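PDB 3GWB: peptidase M16 inactive domain family protein from Pseudomonas fluorescens, which is probably related to the metal-dependent M16 peptidases, but carries their inactive domain, so that a hydrolase activity of its own is uncertain. Local coordinates for residues Gln15-Ala20 with Leu205-Ala210; Ala23-Val28 with Val197-Val202; Arg39-Ala44 with Met94-Leu99. All blocks are in the same frame, centred on the assembly; numbering follows the deposited sequence.

Contact 1: residues Gln15-Ala20 with Leu205-Ala210; sequences QTWSTA and LSRSDA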
loop_
_atom_site.group_PDB
_atom_site.type_symbol
_atom_site.label_atom_id
_atom_site.label_comp_id
_atom_site.label_asym_id
_atom_site.label_seq_id
_atom_site.Cartn_x
_atom_site.Cartn_y
_atom_site.Cartn_z
ATOM N N GLN A 15 -14.227 13.527 25.553
ATOM C CA GLN A 15 -15.179 14.618 25.684
ATOM C C GLN A 15 -16.065 14.637 24.452
ATOM O O GLN A 15 -15.620 14.313 23.348
ATOM C CB GLN A 15 -14.440 15.944 25.821
ATOM C CG GLN A 15 -13.506 15.990 27.004
ATOM C CD GLN A 15 -12.689 17.254 27.034
ATOM O OE1 GLN A 15 -13.229 18.351 27.153
ATOM N NE2 GLN A 15 -11.371 17.111 26.920
ATOM N N THR A 16 -17.320 15.024 24.625
ATOM C CA THR A 16 -18.220 15.036 23.490
ATOM C C THR A 16 -19.211 16.186 23.523
ATOM O O THR A 16 -19.551 16.708 24.589
ATOM C CB THR A 16 -18.995 13.706 23.405
ATOM O OG1 THR A 16 -19.733 13.654 22.175
ATOM C CG2 THR A 16 -19.959 13.582 24.571
ATOM N N TRP A 17 -19.667 16.573 22.338
ATOM C CA TRP A 17 -20.633 17.649 22.176
ATOM C C TRP A 17 -21.059 17.634 20.720
ATOM O O TRP A 17 -20.549 16.831 19.933
ATOM C CB TRP A 17 -20.010 19.004 22.557
ATOM C CG TRP A 17 -18.857 19.472 21.691
ATOM C CD1 TRP A 17 -18.933 20.246 20.563
ATOM C CD2 TRP A 17 -17.458 19.216 21.902
ATOM N NE1 TRP A 17 -17.672 20.493 20.069
ATOM C CE2 TRP A 17 -16.751 19.876 20.872
ATOM C CE3 TRP A 17 -16.737 18.502 22.868
ATOM C CZ2 TRP A 17 -15.353 19.831 20.776
ATOM C CZ3 TRP A 17 -15.347 18.460 22.770
ATOM C CH2 TRP A 17 -14.673 19.122 21.737
ATOM N N SER A 18 -22.014 18.490 20.370
ATOM C CA SER A 18 -22.486 18.574 18.999
ATOM C C SER A 18 -22.301 19.994 18.492
ATOM O O SER A 18 -22.257 20.938 19.280
ATOM C CB SER A 18 -23.965 18.185 18.921
ATOM O OG SER A 18 -24.136 16.817 19.255
ATOM N N THR A 19 -22.175 20.148 17.180
ATOM C CA THR A 19 -22.027 21.483 16.598
ATOM C C THR A 19 -23.426 22.001 16.264
ATOM O O THR A 19 -24.411 21.264 16.357
ATOM C CB THR A 19 -21.217 21.451 15.287
ATOM O OG1 THR A 19 -21.930 20.678 14.313
ATOM C CG2 THR A 19 -19.830 20.850 15.521
ATOM N N ALA A 20 -23.512 23.262 15.859
ATOM C CA ALA A 20 -24.801 23.860 15.512
ATOM C C ALA A 20 -25.467 23.165 14.326
ATOM O O ALA A 20 -26.670 23.327 14.118
ATOM C CB ALA A 20 -24.626 25.349 15.215
ATOM N N LEU A 205 -4.253 19.812 21.636
ATOM C CA LEU A 205 -5.227 20.894 21.533
ATOM C C LEU A 205 -5.969 21.030 22.851
ATOM O O LEU A 205 -6.117 20.055 23.586
ATOM C CB LEU A 205 -6.256 20.577 20.445
ATOM C CG LEU A 205 -5.839 20.324 18.992
ATOM C CD1 LEU A 205 -6.999 19.657 18.233
ATOM C CD2 LEU A 205 -5.443 21.640 18.344
ATOM N N SER A 206 -6.433 22.238 23.147
ATOM C CA SER A 206 -7.214 22.461 24.357
ATOM C C SER A 206 -8.658 22.179 23.935
ATOM O O SER A 206 -8.947 22.080 22.742
ATOM C CB SER A 206 -7.086 23.917 24.820
ATOM O OG SER A 206 -7.657 24.811 23.872
ATOM N N ARG A 207 -9.560 22.030 24.901
ATOM C CA ARG A 207 -10.968 21.792 24.576
ATOM C C ARG A 207 -11.494 22.959 23.725
ATOM O O ARG A 207 -12.266 22.759 22.786
ATOM C CB ARG A 207 -11.782 21.659 25.873
ATOM C CG ARG A 207 -13.293 21.844 25.740
ATOM C CD ARG A 207 -13.970 20.739 24.941
ATOM N NE ARG A 207 -15.416 20.961 24.825
ATOM C CZ ARG A 207 -16.345 20.325 25.537
ATOM N NH1 ARG A 207 -16.007 19.408 26.433
ATOM N NH2 ARG A 207 -17.629 20.604 25.351
ATOM N N SER A 208 -11.068 24.177 24.053
ATOM C CA SER A 208 -11.498 25.362 23.313
ATOM C C SER A 208 -10.964 25.297 21.886
ATOM O O SER A 208 -11.676 25.623 20.934
ATOM C CB SER A 208 -10.998 26.633 24.005
ATOM O OG SER A 208 -11.475 26.695 25.341
ATOM N N ASP A 209 -9.709 24.874 21.736
ATOM C CA ASP A 209 -9.109 24.738 20.408
ATOM C C ASP A 209 -9.961 23.764 19.601
ATOM O O ASP A 209 -10.271 23.999 18.438
ATOM C CB ASP A 209 -7.692 24.144 20.478
ATOM C CG ASP A 209 -6.657 25.109 21.034
ATOM O OD1 ASP A 209 -6.824 26.340 20.878
ATOM O OD2 ASP A 209 -5.655 24.617 21.611
ATOM N N ALA A 210 -10.315 22.654 20.235
ATOM C CA ALA A 210 -11.104 21.608 19.598
ATOM C C ALA A 210 -12.494 22.091 19.209
ATOM O O ALA A 210 -13.014 21.737 18.145
ATOM C CB ALA A 210 -11.203 20.406 20.525
#
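Arg-207 and Ala-210, in the first turn of helix 207-220, meet Gln-15 and Trp-17 of strand 15-18. The motif is a cation-pi stack between a helix start and the edge strand of a mixed sheet. Ser-206 sits at the N-cap of the helix and forms a capping box with Asp-209. Asp-209 N donates to Ser-206 OG at 3.0 Å, and Ser-206 N donates back to Asp-209 OD2 at 2.9 Å. The box fixes the turn from which Arg-207 sets out. The CG of Arg-207 stands opposite its own backbone N (chi1 162°), and a bend at chi2 then carries the guanidinium to the strand. The group lies flat on one face of the Trp-17 indole, with centres 3.9 Å apart and planes at 10°. Arg-207 NE is 3.2 Å from Trp-17 CZ3, near the rim of the ring system, while CE3 lies under the middle of the guanidinium. The two side chains run past each other in opposite directions. Arg-207 NH1 donates to Gln-15 OE1 over 3.1 Å. The bond is nearly straight (166°), and OE1 lies in the guanidinium plane. One group thus uses its face for the indole and its edge for the amide. Arg-207 NE also makes a salt bridge with Glu-211, which helps to fix the rotation of the group. With an alanine here, one face of Trp-17 would probably lose its cover, and Gln-15 OE1 and Glu-211 would each lose a partner. Ala-210 follows one turn on and is buried. It meets the indole at the edge, near the ring plane, where Ala-210 CB touches Trp-17 CH2 at 3.9 Å.

Contact 2: residues Ala23-Val28 with Val197-Val202; sequences AKVLFV and VVIALV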
loop_
_atom_site.group_PDB
_atom_site.type_symbol
_atom_site.label_atom_id
_atom_site.label_comp_id
_atom_site.label_asym_id
_atom_site.label_seq_id
_atom_site.Cartn_x
_atom_site.Cartn_y
_atom_site.Cartn_z
ATOM N N ALA A 23 -23.564 17.944 14.052
ATOM C CA ALA A 23 -22.464 16.993 13.922
ATOM C C ALA A 23 -22.013 16.511 15.305
ATOM O O ALA A 23 -21.891 17.297 16.248
ATOM C CB ALA A 23 -21.285 17.636 13.174
ATOM N N LYS A 24 -21.763 15.212 15.426
ATOM C CA LYS A 24 -21.308 14.659 16.692
ATOM C C LYS A 24 -19.795 14.846 16.790
ATOM O O LYS A 24 -19.064 14.450 15.889
ATOM C CB LYS A 24 -21.635 13.168 16.759
ATOM C CG LYS A 24 -23.083 12.831 16.474
ATOM C CD LYS A 24 -23.301 11.318 16.424
ATOM C CE LYS A 24 -23.017 10.667 17.771
ATOM N NZ LYS A 24 -23.919 11.211 18.821
ATOM N N VAL A 25 -19.335 15.453 17.874
ATOM C CA VAL A 25 -17.905 15.672 18.086
ATOM C C VAL A 25 -17.363 14.869 19.280
ATOM O O VAL A 25 -17.971 14.846 20.354
ATOM C CB VAL A 25 -17.600 17.172 18.357
ATOM C CG1 VAL A 25 -16.101 17.385 18.463
ATOM C CG2 VAL A 25 -18.183 18.046 17.260
ATOM N N LEU A 26 -16.228 14.197 19.087
ATOM C CA LEU A 26 -15.585 13.457 20.177
ATOM C C LEU A 26 -14.135 13.920 20.217
ATOM O O LEU A 26 -13.471 14.010 19.177
ATOM C CB LEU A 26 -15.655 11.948 19.959
ATOM C CG LEU A 26 -17.034 11.326 20.191
ATOM C CD1 LEU A 26 -17.945 11.596 18.990
ATOM C CD2 LEU A 26 -16.867 9.834 20.414
ATOM N N PHE A 27 -13.636 14.199 21.412
ATOM C CA PHE A 27 -12.287 14.724 21.558
ATOM C C PHE A 27 -11.514 14.180 22.747
ATOM O O PHE A 27 -12.068 13.991 23.835
ATOM C CB PHE A 27 -12.382 16.248 21.667
ATOM C CG PHE A 27 -11.127 16.911 22.157
ATOM C CD1 PHE A 27 -9.971 16.916 21.380
ATOM C CD2 PHE A 27 -11.113 17.556 23.392
ATOM C CE1 PHE A 27 -8.814 17.551 21.835
ATOM C CE2 PHE A 27 -9.964 18.192 23.851
ATOM C CZ PHE A 27 -8.818 18.195 23.071
ATOM N N VAL A 28 -10.227 13.924 22.522
ATOM C CA VAL A 28 -9.330 13.455 23.574
ATOM C C VAL A 28 -8.091 14.349 23.532
ATOM O O VAL A 28 -7.414 14.440 22.499
ATOM C CB VAL A 28 -8.888 11.987 23.352
ATOM C CG1 VAL A 28 -7.795 11.614 24.349
ATOM C CG2 VAL A 28 -10.077 11.052 23.505
ATOM N N VAL A 197 -22.304 13.562 9.706
ATOM C CA VAL A 197 -20.904 13.287 10.005
ATOM C C VAL A 197 -20.545 13.218 11.487
ATOM O O VAL A 197 -21.207 13.816 12.341
ATOM C CB VAL A 197 -19.989 14.354 9.354
ATOM C CG1 VAL A 197 -20.062 15.655 10.158
ATOM C CG2 VAL A 197 -18.539 13.833 9.267
ATOM N N VAL A 198 -19.490 12.465 11.777
ATOM C CA VAL A 198 -18.961 12.344 13.128
ATOM C C VAL A 198 -17.589 13.002 13.064
ATOM O O VAL A 198 -16.798 12.680 12.188
ATOM C CB VAL A 198 -18.761 10.876 13.556
ATOM C CG1 VAL A 198 -18.015 10.827 14.895
ATOM C CG2 VAL A 198 -20.113 10.184 13.685
ATOM N N ILE A 199 -17.312 13.916 13.984
ATOM C CA ILE A 199 -16.031 14.621 14.006
ATOM C C ILE A 199 -15.205 14.146 15.194
ATOM O O ILE A 199 -15.563 14.398 16.339
ATOM C CB ILE A 199 -16.255 16.147 14.116
ATOM C CG1 ILE A 199 -17.018 16.642 12.889
ATOM C CG2 ILE A 199 -14.928 16.875 14.240
ATOM C CD1 ILE A 199 -17.522 18.060 13.035
ATOM N N ALA A 200 -14.103 13.454 14.916
ATOM C CA ALA A 200 -13.235 12.935 15.968
ATOM C C ALA A 200 -11.908 13.679 15.950
ATOM O O ALA A 200 -11.308 13.856 14.897
ATOM C CB ALA A 200 -13.009 11.436 15.758
ATOM N N LEU A 201 -11.457 14.109 17.121
ATOM C CA LEU A 201 -10.215 14.873 17.253
ATOM C C LEU A 201 -9.350 14.369 18.391
ATOM O O LEU A 201 -9.835 14.172 19.498
ATOM C CB LEU A 201 -10.537 16.346 17.530
ATOM C CG LEU A 201 -10.727 17.351 16.399
ATOM C CD1 LEU A 201 -11.281 18.657 16.976
ATOM C CD2 LEU A 201 -9.380 17.594 15.703
ATOM N N VAL A 202 -8.058 14.183 18.126
ATOM C CA VAL A 202 -7.136 13.736 19.157
ATOM C C VAL A 202 -5.776 14.407 19.006
ATOM O O VAL A 202 -5.175 14.380 17.923
ATOM C CB VAL A 202 -6.906 12.211 19.105
ATOM C CG1 VAL A 202 -5.969 11.810 20.217
ATOM C CG2 VAL A 202 -8.227 11.458 19.225
#
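Lys-24 to Val-28 pair with Val-198 to Val-202 as parallel strands, residue by residue, with axes 4.7 Å apart at closest and 14° between their directions. They are neighbours in the mixed sheet, far apart in sequence, with strand 15-18 beyond 24-28 and strand 35-42 beyond 197-202. Four sound backbone bonds join them, the shortest from Ile-199 N to Lys-24 O, 2.6 Å and almost straight at 177°. A weak fifth runs from Lys-24 N to Val-197 O. Val-25, Phe-27, Ile-199 and Leu-201 share one face. There Val-25 CG2 lies 4.1 Å from Ile-199 CB. Phe-27 CD1 touches Leu-201 CB at 3.9 Å and rests against Leu-201 O at 3.3 Å, an oxygen that already accepts Val-28 N. Ile-199 CG1, anti to the carbonyl carbon (chi1 -62°), brings CD1 within 3.8 Å of Ala-23 CB. The other face holds Leu-26, Val-28, Val-198, Ala-200, Val-202 and Lys-24, whose end leads away from the pair. Helix 365-377 covers part of it through Val-369 and Leu-372. Leu-26 CD1 reaches back to Val-198 CG1, 4.2 Å away. Side chain meets side chain through carbon alone, so directional bonding across this buried pair is left to the backbone.

Contact 3: residues Arg39-Ala44 with Met94-Leu99; sequences RLIFAA and MAVASL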
loop_
_atom_site.group_PDB
_atom_site.type_symbol
_atom_site.label_atom_id
_atom_site.label_comp_id
_atom_site.label_asym_id
_atom_site.label_seq_id
_atom_site.Cartn_x
_atom_site.Cartn_y
_atom_site.Cartn_z
ATOM N N ARG A 39 -10.474 13.357 12.260
ATOM C CA ARG A 39 -11.075 12.330 11.428
ATOM C C ARG A 39 -12.568 12.595 11.303
ATOM O O ARG A 39 -13.249 12.860 12.294
ATOM C CB ARG A 39 -10.816 10.955 12.053
ATOM C CG ARG A 39 -11.195 9.748 11.201
ATOM C CD ARG A 39 -10.822 8.467 11.944
ATOM N NE ARG A 39 -11.204 7.240 11.242
ATOM C CZ ARG A 39 -10.555 6.732 10.200
ATOM N NH1 ARG A 39 -9.477 7.341 9.720
ATOM N NH2 ARG A 39 -10.980 5.604 9.643
ATOM N N LEU A 40 -13.059 12.556 10.070
ATOM C CA LEU A 40 -14.473 12.780 9.786
ATOM C C LEU A 40 -15.052 11.483 9.253
ATOM O O LEU A 40 -14.557 10.916 8.280
ATOM C CB LEU A 40 -14.650 13.889 8.744
ATOM C CG LEU A 40 -14.634 15.357 9.190
ATOM C CD1 LEU A 40 -13.481 15.630 10.142
ATOM C CD2 LEU A 40 -14.546 16.246 7.954
ATOM N N ILE A 41 -16.098 11.003 9.909
ATOM C CA ILE A 41 -16.740 9.775 9.489
ATOM C C ILE A 41 -18.146 10.113 9.023
ATOM O O ILE A 41 -18.956 10.591 9.814
ATOM C CB ILE A 41 -16.831 8.749 10.654
ATOM C CG1 ILE A 41 -15.436 8.417 11.199
ATOM C CG2 ILE A 41 -17.455 7.468 10.148
ATOM C CD1 ILE A 41 -14.750 9.571 11.915
ATOM N N PHE A 42 -18.426 9.885 7.742
ATOM C CA PHE A 42 -19.740 10.162 7.168
ATOM C C PHE A 42 -20.467 8.855 6.896
ATOM O O PHE A 42 -19.838 7.848 6.581
ATOM C CB PHE A 42 -19.622 10.886 5.811
ATOM C CG PHE A 42 -18.908 12.207 5.869
ATOM C CD1 PHE A 42 -19.622 13.386 5.915
ATOM C CD2 PHE A 42 -17.511 12.262 5.853
ATOM C CE1 PHE A 42 -18.970 14.610 5.939
ATOM C CE2 PHE A 42 -16.848 13.488 5.879
ATOM C CZ PHE A 42 -17.580 14.663 5.923
ATOM N N ALA A 43 -21.789 8.873 7.025
ATOM C CA ALA A 43 -22.593 7.701 6.691
ATOM C C ALA A 43 -22.751 7.838 5.174
ATOM O O ALA A 43 -23.850 8.104 4.664
ATOM C CB ALA A 43 -23.948 7.773 7.376
ATOM N N ALA A 44 -21.634 7.684 4.465
ATOM C CA ALA A 44 -21.589 7.815 3.008
ATOM C C ALA A 44 -20.852 6.665 2.317
ATOM O O ALA A 44 -20.080 6.883 1.378
ATOM C CB ALA A 44 -20.925 9.139 2.637
HETATM N N MSE A 94 -19.534 3.403 5.815
HETATM C CA MSE A 94 -18.952 4.705 6.115
HETATM C C MSE A 94 -17.958 5.162 5.053
HETATM O O MSE A 94 -17.510 4.376 4.217
HETATM C CB MSE A 94 -18.266 4.706 7.495
HETATM C CG MSE A 94 -17.179 3.647 7.703
HETATM SE SE MSE A 94 -16.151 3.925 9.190
HETATM C CE MSE A 94 -17.274 3.473 10.498
ATOM N N ALA A 95 -17.654 6.453 5.084
ATOM C CA ALA A 95 -16.692 7.076 4.183
ATOM C C ALA A 95 -15.926 8.021 5.096
ATOM O O ALA A 95 -16.513 8.653 5.979
ATOM C CB ALA A 95 -17.401 7.855 3.077
ATOM N N VAL A 96 -14.620 8.124 4.888
ATOM C CA VAL A 96 -13.816 8.967 5.754
ATOM C C VAL A 96 -12.924 9.967 5.039
ATOM O O VAL A 96 -12.564 9.796 3.872
ATOM C CB VAL A 96 -12.915 8.096 6.670
ATOM C CG1 VAL A 96 -13.745 6.978 7.314
ATOM C CG2 VAL A 96 -11.776 7.492 5.864
ATOM N N ALA A 97 -12.608 11.030 5.766
ATOM C CA ALA A 97 -11.714 12.075 5.310
ATOM C C ALA A 97 -10.950 12.392 6.590
ATOM O O ALA A 97 -11.557 12.632 7.645
ATOM C CB ALA A 97 -12.482 13.276 4.825
ATOM N N SER A 98 -9.626 12.375 6.508
ATOM C CA SER A 98 -8.802 12.620 7.683
ATOM C C SER A 98 -7.644 13.571 7.427
ATOM O O SER A 98 -7.193 13.743 6.292
ATOM C CB SER A 98 -8.247 11.296 8.227
ATOM O OG SER A 98 -7.408 10.645 7.282
ATOM N N LEU A 99 -7.163 14.177 8.505
ATOM C CA LEU A 99 -6.052 15.112 8.443
ATOM C C LEU A 99 -5.159 14.972 9.667
ATOM O O LEU A 99 -5.638 14.999 10.799
ATOM C CB LEU A 99 -6.570 16.549 8.395
ATOM C CG LEU A 99 -5.505 17.648 8.407
ATOM C CD1 LEU A 99 -4.940 17.808 7.007
ATOM C CD2 LEU A 99 -6.114 18.961 8.864
#
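Arg-39 spreads its guanidinium over Val-96, and Phe-42 turns a ring edge to Ala-95 and Ala-97. On the Arg-39 group, Val-96 lies under one face, off toward the rim, with CG1 3.9 Å from Arg-39 NH2. The arginine chain is extended from CG to NE, which lets it run across the neighbouring strand. At the edge of the Phe-42 ring, Ala-95 O is 3.7 Å from CD2, near the ring plane. Ala-97 CB meets the same edge at CE2, 4.5 Å away. Outside the pair, the Phe-42 ring also meets that of Tyr-192.

On the face of Arg-39 and Val-96, Ile-41 and Met-94 lie side by side and point the same way. Met-94 is a selenomethionine, and its SE is 3.9 Å from Ile-41 CG2. Past the strand end, Ala-44 CB packs on Ala-95 CB at 3.8 Å.

Four backbone bonds hold the strands. Leu-40 exchanges two with Ala-97, and Phe-42 two with Ala-95. Helix 105-120 packs on the face of Leu-40, Phe-42 and Ala-97, and helix 365-377 on that of Arg-39 and Ile-41. This is an antiparallel pair inside a mixed sheet with helices packed on both faces, consistent with the mixed helix-and-sheet (alpha+beta) domains of the M16 family.

From the N terminus, strand 15-18 turns back into strand 24-29, and the two pair through probable backbone bonds such as Trp-17 O to Val-25 N. Strand 35-42 comes next. Contact 3 closes the innermost loop when strand 95-102 returns beside it. Contact 2 closes a longer loop around it, as strand 197-203 inserts between 24-29 and 35-42. There it probably bonds to Ile-41 and Arg-39, so contacts 2 and 3 touch. The chain then enters helix 207-220, and contact 1 closes the outermost loop. The three loops nest and none cross. Contacts 2 and 3 each pair two strands of one mixed sheet, and contact 1 ties its edge strand 15-18 to helix 207-220.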